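Local coordinates for protein phosphoserine aminotransferase SerC (Cytophaga hutchinsonii ATCC 33406, PDB 3FFR) that probably catalyses the pyridoxal-phosphate-dependent transamination between phosphoserine and 2-oxoglutarate in the serine biosynthetic pathway, at residues D206-K211 / H226-M231; E273-I278 / R298-I303; M23-D28 / N248-G253; K84-C89 / E100-L105; E150-F155 / I164-V169. All blocks are in the same frame, centred on the assembly; numbering follows the deposited sequence. Where two conformers were deposited one is given.

How the interactions relate
Interactions 4, 5, 1 and 2 follow one another in that order along the chain. Interactions 4 and 5 pack helix 93-104 and the short helix 149-152 on strands 85-90 and 163-167 of the seven-stranded sheet; their centres lie about 17 Å apart, and F155 touches F87 and C89. Interaction 1 joins two helices beside that sheet and meets interaction 5 where V208 packs on F165. Interaction 2 belongs to the five-stranded sheet, about 36 Å from interaction 1 between centres. Interaction 3 brings together segments 220 residues apart, enclosing interactions 1, 4 and 5 in sequence; like interaction 4, it borders the second subunit. Interaction 5 lies on the strand that leads to the cofactor.

Interaction 1: D206-K211 / H226-M231; sequences DRVIEK and HTIPSM
I228 carries this contact, pointing its side chain from the first turn of helix 228-235 at V208 and I209 of helix 206-217. Its CG1 lies beside the backbone N (chi1 -74°) and its CG2 anti to that N, which parts the branches toward V208 and I209. I228 CD1 lies 3.8 Å from V208 CG1, while I228 CG2 rests 3.9 Å from I209 CG1, both pairs of side chains crossing at about a right angle. All three residues are buried. The surroundings are looser: P229 adds little against 206-211 and rests instead on S212 and K213, further along the same helix; the exposed E210 starts away from 226-231 and pairs with K213; a bound polyether, probably from crystallisation, lies beside I209. Cutting I228 back to an alanine would probably leave V208 CG1 and I209 CG1 without their mates and open a gap between the helices. No hydrogen bond spans the two segments, so their direct hold on one another depends on the fit of aliphatic branches.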
# COMPACT_ATOMS: atom_id res chain seq x y z
N ASP A 206 2.02 -12.49 -20.91
CA ASP A 206 3.39 -12.71 -21.40
C ASP A 206 3.91 -11.54 -22.24
O ASP A 206 5.09 -11.22 -22.20
CB ASP A 206 3.47 -14.02 -22.24
CG ASP A 206 2.52 -14.03 -23.51
OD1 ASP A 206 1.28 -13.82 -23.45
OD2 ASP A 206 3.05 -14.32 -24.61
N ARG A 207 3.02 -10.97 -23.05
CA ARG A 207 3.41 -9.85 -23.94
C ARG A 207 3.83 -8.61 -23.12
O ARG A 207 4.79 -7.89 -23.43
CB ARG A 207 2.28 -9.51 -24.93
CG ARG A 207 1.91 -10.69 -25.84
CD ARG A 207 0.90 -10.33 -26.89
NE ARG A 207 1.42 -9.33 -27.80
CZ ARG A 207 0.94 -8.09 -27.95
NH1 ARG A 207 -0.12 -7.68 -27.29
NH2 ARG A 207 1.53 -7.27 -28.80
N VAL A 208 3.09 -8.39 -22.05
CA VAL A 208 3.37 -7.28 -21.17
C VAL A 208 4.73 -7.49 -20.48
O VAL A 208 5.58 -6.60 -20.45
CB VAL A 208 2.24 -7.09 -20.12
CG1 VAL A 208 2.59 -5.94 -19.17
CG2 VAL A 208 0.88 -6.77 -20.82
N ILE A 209 4.92 -8.70 -19.96
CA ILE A 209 6.16 -9.08 -19.26
C ILE A 209 7.34 -8.90 -20.21
O ILE A 209 8.36 -8.30 -19.88
CB ILE A 209 6.06 -10.54 -18.74
CG1 ILE A 209 4.99 -10.63 -17.61
CG2 ILE A 209 7.43 -11.04 -18.24
CD1 ILE A 209 4.44 -12.03 -17.36
N GLU A 210 7.19 -9.39 -21.42
CA GLU A 210 8.29 -9.33 -22.39
C GLU A 210 8.64 -7.91 -22.77
O GLU A 210 9.81 -7.57 -22.98
CB GLU A 210 8.02 -10.17 -23.62
CG GLU A 210 8.14 -11.65 -23.29
CD GLU A 210 9.48 -12.05 -22.56
OE1 GLU A 210 10.59 -11.62 -23.01
OE2 GLU A 210 9.41 -12.83 -21.57
N LYS A 211 7.63 -7.05 -22.82
CA LYS A 211 7.90 -5.65 -23.17
C LYS A 211 8.77 -5.01 -22.08
O LYS A 211 9.73 -4.28 -22.36
CB LYS A 211 6.60 -4.84 -23.39
CG LYS A 211 6.82 -3.34 -23.63
CD LYS A 211 7.56 -3.02 -24.94
CE LYS A 211 7.77 -1.51 -25.14
NZ LYS A 211 6.52 -0.79 -25.44
N HIS A 226 9.09 -2.39 -7.77
CA HIS A 226 7.92 -2.75 -8.54
C HIS A 226 8.09 -2.75 -10.04
O HIS A 226 7.16 -2.42 -10.79
CB HIS A 226 6.62 -2.07 -8.08
CG HIS A 226 6.04 -2.67 -6.82
ND1 HIS A 226 4.99 -2.10 -6.12
CD2 HIS A 226 6.39 -3.78 -6.14
CE1 HIS A 226 4.70 -2.85 -5.07
NE2 HIS A 226 5.56 -3.87 -5.04
N THR A 227 9.28 -3.13 -10.49
CA THR A 227 9.43 -3.47 -11.88
C THR A 227 8.68 -4.78 -12.05
O THR A 227 8.52 -5.55 -11.10
CB THR A 227 10.89 -3.69 -12.35
OG1 THR A 227 11.43 -4.91 -11.78
CG2 THR A 227 11.75 -2.46 -12.02
N ILE A 228 8.23 -5.05 -13.28
CA ILE A 228 7.59 -6.33 -13.54
C ILE A 228 8.52 -7.53 -13.19
O ILE A 228 8.10 -8.46 -12.52
CB ILE A 228 7.02 -6.41 -14.98
CG1 ILE A 228 5.74 -5.56 -15.04
CG2 ILE A 228 6.66 -7.88 -15.36
CD1 ILE A 228 5.23 -5.35 -16.46
N PRO A 229 9.79 -7.52 -13.64
CA PRO A 229 10.66 -8.65 -13.30
C PRO A 229 10.85 -8.85 -11.81
O PRO A 229 10.89 -9.99 -11.33
CB PRO A 229 11.96 -8.31 -14.02
CG PRO A 229 11.48 -7.57 -15.22
CD PRO A 229 10.40 -6.68 -14.68
N SER A 230 10.93 -7.76 -11.09
CA SER A 230 11.08 -7.82 -9.63
C SER A 230 9.86 -8.51 -9.01
O SER A 230 9.97 -9.44 -8.22
CB SER A 230 11.33 -6.44 -9.03
OG SER A 230 11.27 -6.46 -7.61
N MSE A 231 8.67 -8.06 -9.41
CA MSE A 231 7.42 -8.60 -8.86
C MSE A 231 7.20 -10.05 -9.27
O MSE A 231 6.71 -10.88 -8.46
CB MSE A 231 6.24 -7.72 -9.29
CG MSE A 231 6.20 -6.36 -8.61
SE MSE A 231 4.61 -5.37 -9.00
CE MSE A 231 4.99 -4.97 -10.86

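Interaction 2: E273-I278 / R298-I303; sequences EKAALI and RSMTTI
A275 and I278, one turn apart on helix 264-284, present the apolar surface that M300 and I303 meet. The aliphatic contacts centre on I303 CD1, which lies 3.9 Å from A275 CA and 3.8 Å from I278 CD1. With its CG1 anti to the carbonyl carbon (chi1 -57°), I303 sends this methyl toward the helix while CG2, the other branch, comes 4.1 Å from I278 CG2. The small A275 lets the strand residue reach right down to the helix backbone. A selenium contact adds to this: the M300 chain bends at chi2 (-79°) and brings SE to 3.8 Å from A275 CB, at a more open margin where a bound polyether, probably from the crystallisation liquor, also lies close by.

In the fold, this is a helix packed against strand 302-307 of the five-stranded mixed sheet, just where the chain enters that strand; I278 and K274 also touch helix 347-360.

Polar bonds shape the chain as it enters the strand. S299 OG receives T301 N at 3.1 Å, making an ST turn, and T302 N at 3.0 Å, an ST motif and the straighter of the two bonds with an N-H...O angle of 166°. N139 is a further partner of S299 OG and also bonds to T302 OG1.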
# COMPACT_ATOMS: atom_id res chain seq x y z
N GLU A 273 -29.74 -8.11 -11.79
CA GLU A 273 -31.07 -8.05 -11.16
C GLU A 273 -31.24 -6.77 -10.32
O GLU A 273 -32.30 -6.14 -10.31
CB GLU A 273 -31.27 -9.29 -10.30
CG GLU A 273 -32.61 -9.39 -9.70
CD GLU A 273 -32.77 -10.66 -8.91
OE1 GLU A 273 -31.72 -11.28 -8.55
OE2 GLU A 273 -33.94 -11.00 -8.62
N LYS A 274 -30.18 -6.42 -9.59
CA LYS A 274 -30.18 -5.18 -8.79
C LYS A 274 -30.20 -3.94 -9.67
O LYS A 274 -30.92 -2.97 -9.40
CB LYS A 274 -28.96 -5.10 -7.87
CG LYS A 274 -29.06 -6.04 -6.68
CD LYS A 274 -27.82 -6.00 -5.84
CE LYS A 274 -26.71 -6.86 -6.42
NZ LYS A 274 -25.34 -6.44 -5.93
N ALA A 275 -29.44 -3.98 -10.76
CA ALA A 275 -29.38 -2.83 -11.68
C ALA A 275 -30.77 -2.59 -12.29
O ALA A 275 -31.23 -1.45 -12.44
CB ALA A 275 -28.32 -3.06 -12.80
N ALA A 276 -31.45 -3.69 -12.58
CA ALA A 276 -32.78 -3.62 -13.20
C ALA A 276 -33.78 -2.95 -12.26
O ALA A 276 -34.65 -2.16 -12.67
CB ALA A 276 -33.24 -5.01 -13.66
N LEU A 277 -33.67 -3.26 -10.98
CA LEU A 277 -34.57 -2.66 -9.97
C LEU A 277 -34.40 -1.14 -9.94
O LEU A 277 -35.36 -0.37 -9.96
CB LEU A 277 -34.28 -3.18 -8.55
CG LEU A 277 -34.79 -4.53 -8.12
CD1 LEU A 277 -34.41 -4.75 -6.63
CD2 LEU A 277 -36.33 -4.59 -8.30
N ILE A 278 -33.13 -0.74 -9.92
CA ILE A 278 -32.75 0.66 -9.86
C ILE A 278 -33.15 1.40 -11.12
O ILE A 278 -33.78 2.48 -11.08
CB ILE A 278 -31.21 0.86 -9.58
CG1 ILE A 278 -30.81 0.31 -8.20
CG2 ILE A 278 -30.79 2.35 -9.77
CD1 ILE A 278 -29.27 0.14 -8.01
N ARG A 298 -24.33 2.45 -20.27
CA ARG A 298 -24.57 2.74 -18.87
C ARG A 298 -23.97 1.65 -18.00
O ARG A 298 -24.15 0.45 -18.28
CB ARG A 298 -26.06 2.85 -18.60
CG ARG A 298 -26.72 4.03 -19.26
CD ARG A 298 -28.21 3.99 -19.03
NE ARG A 298 -28.86 4.98 -19.89
CZ ARG A 298 -30.14 4.96 -20.22
NH1 ARG A 298 -30.90 3.98 -19.78
NH2 ARG A 298 -30.63 5.87 -21.05
N SER A 299 -23.25 2.07 -16.97
CA SER A 299 -22.62 1.12 -16.06
C SER A 299 -23.59 0.28 -15.28
O SER A 299 -24.60 0.79 -14.79
CB SER A 299 -21.72 1.86 -15.05
OG SER A 299 -21.14 0.95 -14.12
N MSE A 300 -23.31 -1.01 -15.18
CA MSE A 300 -24.11 -1.92 -14.34
C MSE A 300 -23.69 -1.89 -12.85
O MSE A 300 -24.45 -2.32 -11.96
CB MSE A 300 -24.00 -3.36 -14.86
CG MSE A 300 -24.51 -3.61 -16.23
SE MSE A 300 -26.50 -3.74 -16.09
CE MSE A 300 -26.83 -4.34 -17.92
N THR A 301 -22.48 -1.37 -12.56
CA THR A 301 -21.89 -1.38 -11.20
C THR A 301 -21.86 -0.06 -10.46
O THR A 301 -21.87 -0.01 -9.22
CB THR A 301 -20.46 -2.01 -11.22
OG1 THR A 301 -19.63 -1.30 -12.16
CG2 THR A 301 -20.54 -3.48 -11.62
N THR A 302 -21.79 1.02 -11.23
CA THR A 302 -21.85 2.36 -10.65
C THR A 302 -22.85 3.16 -11.49
O THR A 302 -22.50 3.72 -12.53
CB THR A 302 -20.48 3.04 -10.63
OG1 THR A 302 -20.03 3.25 -11.97
CG2 THR A 302 -19.43 2.20 -9.86
N ILE A 303 -24.09 3.18 -11.00
CA ILE A 303 -25.21 3.80 -11.73
C ILE A 303 -25.33 5.28 -11.41
O ILE A 303 -25.56 5.68 -10.27
CB ILE A 303 -26.53 3.04 -11.42
CG1 ILE A 303 -26.37 1.55 -11.80
CG2 ILE A 303 -27.74 3.66 -12.13
CD1 ILE A 303 -27.53 0.63 -11.34

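Interaction 3: M23-D28 / N248-G253; sequences MITALD and NIFLLG
Helices 19-28 and 246-262 run obliquely antiparallel where M23 and A26 meet L251 and F250, the segment axes inclined at 132° and approaching to 10.2 Å. The nearest CA atoms are those of M23 and L251, 7.1 Å apart. F250 sets its CG anti to the backbone N (chi1 179°), carrying the ring across to 23-28. There A26 CB comes obliquely to the ring, 3.8 Å from F250 CE2, and T25 CG2 approaches the edge near the ring plane, 4.0 Å from F250 CZ. Alongside, M23 bends at chi2 and chi3 to bring CE within 3.8 Å of L251 CD1, while L251 CD2 packs against the M23 backbone. A serine in place of F250 would probably leave A26 CB and T25 CG2 without the ring they pack on and put a hydroxyl in a buried apolar place. No hydrogen bond spans the two segments, so their direct contact rests on apolar fit, while a salt bridge from D28 to R20 of the second subunit ties helix 19-28 to the dimer partner.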
# COMPACT_ATOMS: atom_id res chain seq x y z
N MSE A 23 -12.08 -11.15 9.13
CA MSE A 23 -11.12 -10.29 9.82
C MSE A 23 -10.89 -10.85 11.24
O MSE A 23 -9.78 -10.79 11.81
CB MSE A 23 -11.60 -8.85 9.92
CG MSE A 23 -10.60 -7.90 10.58
SE MSE A 23 -9.09 -7.58 9.45
CE MSE A 23 -9.86 -6.08 8.44
N ILE A 24 -11.94 -11.39 11.82
CA ILE A 24 -11.79 -11.98 13.17
C ILE A 24 -10.85 -13.18 13.06
O ILE A 24 -9.96 -13.41 13.91
CB ILE A 24 -13.10 -12.37 13.82
CG1 ILE A 24 -13.95 -11.12 14.03
CG2 ILE A 24 -12.84 -13.05 15.15
CD1 ILE A 24 -13.28 -10.08 14.79
N THR A 25 -11.02 -13.94 11.99
CA THR A 25 -10.13 -15.07 11.73
C THR A 25 -8.68 -14.59 11.57
O THR A 25 -7.74 -15.19 12.09
CB THR A 25 -10.55 -15.86 10.50
OG1 THR A 25 -11.88 -16.36 10.69
CG2 THR A 25 -9.63 -17.03 10.28
N ALA A 26 -8.51 -13.49 10.84
CA ALA A 26 -7.16 -12.90 10.61
C ALA A 26 -6.50 -12.56 11.92
O ALA A 26 -5.30 -12.79 12.12
CB ALA A 26 -7.24 -11.62 9.69
N LEU A 27 -7.29 -12.00 12.83
CA LEU A 27 -6.73 -11.59 14.11
C LEU A 27 -6.38 -12.83 14.92
O LEU A 27 -5.30 -12.93 15.53
CB LEU A 27 -7.73 -10.74 14.89
CG LEU A 27 -8.04 -9.37 14.29
CD1 LEU A 27 -9.25 -8.74 14.98
CD2 LEU A 27 -6.79 -8.44 14.29
N ASP A 28 -7.29 -13.79 14.90
CA ASP A 28 -7.11 -15.03 15.66
C ASP A 28 -5.90 -15.82 15.24
O ASP A 28 -5.18 -16.41 16.09
CB ASP A 28 -8.33 -15.95 15.54
CG ASP A 28 -9.49 -15.50 16.41
OD1 ASP A 28 -9.27 -14.67 17.29
OD2 ASP A 28 -10.60 -16.03 16.25
N ASN A 248 -5.09 -7.65 3.66
CA ASN A 248 -5.93 -7.62 2.47
C ASN A 248 -5.72 -8.81 1.55
O ASN A 248 -6.65 -9.25 0.88
CB ASN A 248 -5.88 -6.31 1.67
CG ASN A 248 -6.95 -5.33 2.08
OD1 ASN A 248 -7.78 -5.61 2.95
ND2 ASN A 248 -6.93 -4.14 1.44
N ILE A 249 -4.50 -9.30 1.45
CA ILE A 249 -4.26 -10.51 0.62
C ILE A 249 -5.05 -11.67 1.24
O ILE A 249 -5.68 -12.48 0.54
CB ILE A 249 -2.75 -10.82 0.47
CG1 ILE A 249 -2.09 -9.69 -0.37
CG2 ILE A 249 -2.54 -12.18 -0.24
CD1 ILE A 249 -0.53 -9.74 -0.42
N PHE A 250 -5.05 -11.72 2.57
CA PHE A 250 -5.81 -12.74 3.30
C PHE A 250 -7.30 -12.60 3.04
O PHE A 250 -8.01 -13.55 2.66
CB PHE A 250 -5.56 -12.62 4.81
CG PHE A 250 -6.31 -13.62 5.63
CD1 PHE A 250 -5.81 -14.91 5.80
CD2 PHE A 250 -7.47 -13.27 6.29
CE1 PHE A 250 -6.48 -15.84 6.59
CE2 PHE A 250 -8.15 -14.20 7.07
CZ PHE A 250 -7.64 -15.48 7.21
N LEU A 251 -7.79 -11.38 3.24
CA LEU A 251 -9.21 -11.13 3.07
C LEU A 251 -9.64 -11.38 1.63
O LEU A 251 -10.73 -11.89 1.37
CB LEU A 251 -9.59 -9.69 3.48
CG LEU A 251 -9.47 -9.32 4.95
CD1 LEU A 251 -9.77 -7.81 5.07
CD2 LEU A 251 -10.43 -10.17 5.85
N LEU A 252 -8.77 -11.03 0.69
CA LEU A 252 -9.08 -11.23 -0.73
C LEU A 252 -9.26 -12.73 -1.08
O LEU A 252 -10.16 -13.13 -1.83
CB LEU A 252 -8.06 -10.58 -1.67
CG LEU A 252 -8.39 -10.57 -3.17
CD1 LEU A 252 -9.73 -9.85 -3.49
CD2 LEU A 252 -7.22 -9.96 -3.97
N GLY A 253 -8.39 -13.55 -0.53
CA GLY A 253 -8.48 -14.99 -0.77
C GLY A 253 -9.75 -15.56 -0.16
O GLY A 253 -10.38 -16.42 -0.74

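Interaction 4: K84-C89 / E100-L105; sequences KKSFHC and EFAGEL
The H88 ring takes S86 OG at its edge, in plane, and A102 CB at an oblique angle. Between S86 OG and H88 NE2 the distance is 2.8 Å, a hydrogen bond in which either could be the donor; the two side chains project from the same face of strand 85-90, one residue between them. S86 places OG between its backbone N and carbonyl carbon (chi1 60°), from where it can reach both the imidazole and the helix. F98 meets the H88 ring edge-to-face.

From helix 93-104, A102 points its CB at this polar pair, 3.6 Å from S86 OG and 4.0 Å from H88 NE2. All three residues are buried, and I78 of helix 70-81 also touches A102. The contact joins the first strand and the helix of the beta-alpha-beta unit completed by strand 108-113. Where the helix ends, E104 O accepts from S221 OG of the second subunit.

A102 brings no polar partner, and the bond between S86 OG and H88 NE2 gives each of these buried atoms one mate, which lets a polar pair lie under an alanine methyl.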
# COMPACT_ATOMS: atom_id res chain seq x y z
N LYS A 84 8.12 5.56 -25.35
CA LYS A 84 7.83 6.88 -25.90
C LYS A 84 6.37 7.31 -25.91
O LYS A 84 6.03 8.40 -25.46
CB LYS A 84 8.36 6.93 -27.34
CG LYS A 84 9.86 6.65 -27.45
CD LYS A 84 10.40 6.73 -28.85
CE LYS A 84 11.89 6.49 -28.85
NZ LYS A 84 12.58 7.40 -27.87
N LYS A 85 5.51 6.44 -26.45
CA LYS A 85 4.10 6.80 -26.67
C LYS A 85 3.05 5.81 -26.25
O LYS A 85 3.18 4.61 -26.45
CB LYS A 85 3.87 7.05 -28.17
CG LYS A 85 4.81 8.07 -28.86
CD LYS A 85 4.30 8.48 -30.23
CE LYS A 85 5.23 9.48 -30.87
NZ LYS A 85 4.68 9.99 -32.17
N SER A 86 2.01 6.36 -25.65
CA SER A 86 0.84 5.59 -25.30
C SER A 86 -0.39 6.20 -25.97
O SER A 86 -0.36 7.29 -26.52
CB SER A 86 0.65 5.60 -23.79
OG SER A 86 0.48 6.93 -23.33
N PHE A 87 -1.48 5.45 -25.90
CA PHE A 87 -2.80 5.88 -26.45
C PHE A 87 -3.83 5.65 -25.37
O PHE A 87 -3.88 4.55 -24.78
CB PHE A 87 -3.12 5.08 -27.71
CG PHE A 87 -4.50 5.30 -28.27
CD1 PHE A 87 -5.58 4.60 -27.77
CD2 PHE A 87 -4.70 6.18 -29.30
CE1 PHE A 87 -6.83 4.81 -28.27
CE2 PHE A 87 -5.97 6.38 -29.83
CZ PHE A 87 -7.03 5.72 -29.31
N HIS A 88 -4.66 6.66 -25.11
CA HIS A 88 -5.68 6.58 -24.08
C HIS A 88 -7.06 7.02 -24.55
O HIS A 88 -7.19 8.03 -25.19
CB HIS A 88 -5.31 7.53 -22.91
CG HIS A 88 -3.98 7.25 -22.28
ND1 HIS A 88 -3.86 6.75 -20.99
CD2 HIS A 88 -2.73 7.39 -22.75
CE1 HIS A 88 -2.57 6.57 -20.72
NE2 HIS A 88 -1.86 6.96 -21.77
N CYS A 89 -8.07 6.23 -24.19
CA CYS A 89 -9.48 6.65 -24.33
C CYS A 89 -9.84 7.41 -23.06
O CYS A 89 -9.79 6.85 -21.96
CB CYS A 89 -10.43 5.46 -24.52
SG CYS A 89 -10.40 4.81 -26.21
N GLU A 100 -2.90 11.67 -18.06
CA GLU A 100 -1.98 12.72 -17.58
C GLU A 100 -0.67 12.16 -17.00
O GLU A 100 0.40 12.76 -17.12
CB GLU A 100 -2.67 13.59 -16.52
CG GLU A 100 -3.71 14.51 -17.12
CD GLU A 100 -4.58 15.21 -16.10
OE1 GLU A 100 -4.54 14.85 -14.91
OE2 GLU A 100 -5.35 16.11 -16.52
N PHE A 101 -0.77 10.99 -16.40
CA PHE A 101 0.45 10.34 -15.85
C PHE A 101 1.48 10.13 -16.95
O PHE A 101 2.69 10.20 -16.71
CB PHE A 101 0.12 8.96 -15.25
CG PHE A 101 -0.36 8.99 -13.84
CD1 PHE A 101 -1.03 10.10 -13.31
CD2 PHE A 101 -0.19 7.87 -13.02
CE1 PHE A 101 -1.49 10.11 -12.00
CE2 PHE A 101 -0.66 7.87 -11.73
CZ PHE A 101 -1.32 8.97 -11.22
N ALA A 102 1.04 9.80 -18.16
CA ALA A 102 2.00 9.53 -19.23
C ALA A 102 2.91 10.75 -19.44
O ALA A 102 4.13 10.65 -19.47
CB ALA A 102 1.28 9.12 -20.56
N GLY A 103 2.28 11.92 -19.56
CA GLY A 103 3.03 13.17 -19.72
C GLY A 103 3.87 13.52 -18.51
O GLY A 103 4.99 14.01 -18.62
N GLU A 104 3.34 13.27 -17.32
CA GLU A 104 4.11 13.57 -16.10
C GLU A 104 5.39 12.73 -16.03
O GLU A 104 6.39 13.13 -15.39
CB GLU A 104 3.26 13.37 -14.85
CG GLU A 104 2.24 14.44 -14.75
CD GLU A 104 1.14 14.20 -13.72
OE1 GLU A 104 1.32 13.38 -12.82
OE2 GLU A 104 0.07 14.84 -13.85
N LEU A 105 5.36 11.57 -16.68
CA LEU A 105 6.50 10.64 -16.71
C LEU A 105 7.38 10.84 -17.94
O LEU A 105 8.31 10.09 -18.21
CB LEU A 105 6.03 9.19 -16.64
CG LEU A 105 5.44 8.76 -15.29
CD1 LEU A 105 4.70 7.39 -15.31
CD2 LEU A 105 6.56 8.72 -14.20

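Interaction 5: E150-F155 / I164-V169; sequences EDINTF and IFVDAV
I152 reaches from the short helix 149-152 to V166, the two side chains meeting tip to tip: I152 CD1 lies 3.9 Å from V166 CG1, and I152 CG2 is 4.1 Å from V166 CG2. Two residues earlier on the strand, I164 sends CD1 to the other end of 150-155, 3.9 Å from F155 CB and against the F155 carbonyl carbon. F155 carries its CG anti to the carbonyl carbon (chi1 -77°), and the ring leads off from the strand, its edge facing I152 O in plane. L136 of the neighbouring strand 133-137 touches I152, F155 and I164.

This is the packing of a helical segment on the seven-stranded sheet typical of the large domain in fold-type I pyridoxal-phosphate enzymes. Strand 163-167 ends at the cofactor: D167 OD2 hydrogen-bonds to W74 NE1 and to N1, the pyridine nitrogen of the pyridoxal phosphate joined to the lysine at position 191. The other carboxylate oxygen, D167 OD1, accepts from V169 N at 3.1 Å, an Asx turn that fixes the carboxylate at the strand end.

Within 150-155, a type I turn from I152 to F155 is closed by F155 N bonding to I152 O at 3.2 Å. D151 O accepts both T154 N and T154 OG1, the hydroxyl at 2.7 Å in the carbonyl plane, while the D151 carboxylate forms a salt bridge to K296.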
# COMPACT_ATOMS: atom_id res chain seq x y z
N GLU A 150 -17.54 -6.17 -25.78
CA GLU A 150 -17.62 -6.29 -27.23
C GLU A 150 -16.93 -5.10 -27.89
O GLU A 150 -16.33 -5.23 -28.96
CB GLU A 150 -19.07 -6.45 -27.74
CG GLU A 150 -20.00 -5.28 -27.45
CD GLU A 150 -21.41 -5.51 -27.98
OE1 GLU A 150 -21.60 -6.51 -28.73
OE2 GLU A 150 -22.30 -4.71 -27.66
N ASP A 151 -16.99 -3.95 -27.24
CA ASP A 151 -16.34 -2.74 -27.77
C ASP A 151 -14.83 -2.81 -27.49
O ASP A 151 -13.98 -2.47 -28.33
CB ASP A 151 -16.95 -1.46 -27.19
CG ASP A 151 -18.38 -1.17 -27.73
OD1 ASP A 151 -18.83 -1.76 -28.74
OD2 ASP A 151 -19.02 -0.31 -27.11
N ILE A 152 -14.48 -3.27 -26.30
CA ILE A 152 -13.06 -3.45 -25.93
C ILE A 152 -12.36 -4.35 -26.96
O ILE A 152 -11.21 -4.12 -27.37
CB ILE A 152 -12.93 -4.07 -24.51
CG1 ILE A 152 -13.34 -2.97 -23.50
CG2 ILE A 152 -11.47 -4.60 -24.23
CD1 ILE A 152 -13.25 -3.25 -22.08
N ASN A 153 -13.09 -5.37 -27.37
CA ASN A 153 -12.56 -6.39 -28.27
C ASN A 153 -12.21 -5.89 -29.65
O ASN A 153 -11.55 -6.60 -30.42
CB ASN A 153 -13.52 -7.59 -28.40
CG ASN A 153 -13.54 -8.47 -27.16
OD1 ASN A 153 -12.68 -8.35 -26.29
ND2 ASN A 153 -14.52 -9.38 -27.09
N THR A 154 -12.67 -4.69 -29.98
CA THR A 154 -12.43 -4.13 -31.31
C THR A 154 -11.06 -3.51 -31.44
O THR A 154 -10.60 -3.21 -32.54
CB THR A 154 -13.44 -3.05 -31.71
OG1 THR A 154 -13.31 -1.90 -30.86
CG2 THR A 154 -14.86 -3.59 -31.68
N PHE A 155 -10.39 -3.32 -30.32
CA PHE A 155 -9.07 -2.63 -30.34
C PHE A 155 -7.88 -3.45 -30.80
O PHE A 155 -6.95 -2.91 -31.39
CB PHE A 155 -8.79 -1.95 -29.00
CG PHE A 155 -9.56 -0.65 -28.83
CD1 PHE A 155 -10.87 -0.66 -28.38
CD2 PHE A 155 -8.99 0.56 -29.19
CE1 PHE A 155 -11.58 0.51 -28.26
CE2 PHE A 155 -9.71 1.74 -29.07
CZ PHE A 155 -11.01 1.71 -28.61
N ILE A 164 -2.67 -3.91 -24.73
CA ILE A 164 -3.98 -3.38 -24.31
C ILE A 164 -4.22 -3.60 -22.82
O ILE A 164 -4.31 -4.74 -22.34
CB ILE A 164 -5.16 -3.96 -25.16
CG1 ILE A 164 -4.94 -3.66 -26.64
CG2 ILE A 164 -6.50 -3.35 -24.70
CD1 ILE A 164 -5.97 -4.32 -27.59
N PHE A 165 -4.35 -2.48 -22.12
CA PHE A 165 -4.62 -2.43 -20.65
C PHE A 165 -6.02 -1.94 -20.41
O PHE A 165 -6.43 -0.91 -20.95
CB PHE A 165 -3.66 -1.49 -19.92
CG PHE A 165 -2.24 -1.89 -19.99
CD1 PHE A 165 -1.45 -1.49 -21.07
CD2 PHE A 165 -1.67 -2.69 -19.00
CE1 PHE A 165 -0.11 -1.92 -21.15
CE2 PHE A 165 -0.36 -3.10 -19.06
CZ PHE A 165 0.43 -2.73 -20.15
N VAL A 166 -6.74 -2.66 -19.55
CA VAL A 166 -8.10 -2.27 -19.18
C VAL A 166 -8.21 -1.98 -17.67
O VAL A 166 -7.90 -2.82 -16.83
CB VAL A 166 -9.13 -3.34 -19.58
CG1 VAL A 166 -10.56 -2.85 -19.25
CG2 VAL A 166 -9.03 -3.71 -21.07
N ASP A 167 -8.62 -0.76 -17.38
CA ASP A 167 -8.98 -0.34 -16.02
C ASP A 167 -10.40 -0.85 -15.76
O ASP A 167 -11.35 -0.45 -16.43
CB ASP A 167 -8.84 1.19 -15.91
CG ASP A 167 -9.24 1.75 -14.57
OD1 ASP A 167 -10.10 1.17 -13.89
OD2 ASP A 167 -8.69 2.83 -14.26
N ALA A 168 -10.50 -1.83 -14.86
CA ALA A 168 -11.83 -2.40 -14.43
C ALA A 168 -11.97 -2.29 -12.91
O ALA A 168 -12.60 -3.09 -12.25
CB ALA A 168 -11.99 -3.85 -14.92
N VAL A 169 -11.35 -1.25 -12.40
CA VAL A 169 -11.28 -0.93 -10.99
C VAL A 169 -12.64 -0.92 -10.32
O VAL A 169 -12.83 -1.50 -9.27
CB VAL A 169 -10.53 0.42 -10.74
CG1 VAL A 169 -10.69 0.91 -9.29
CG2 VAL A 169 -9.03 0.31 -11.15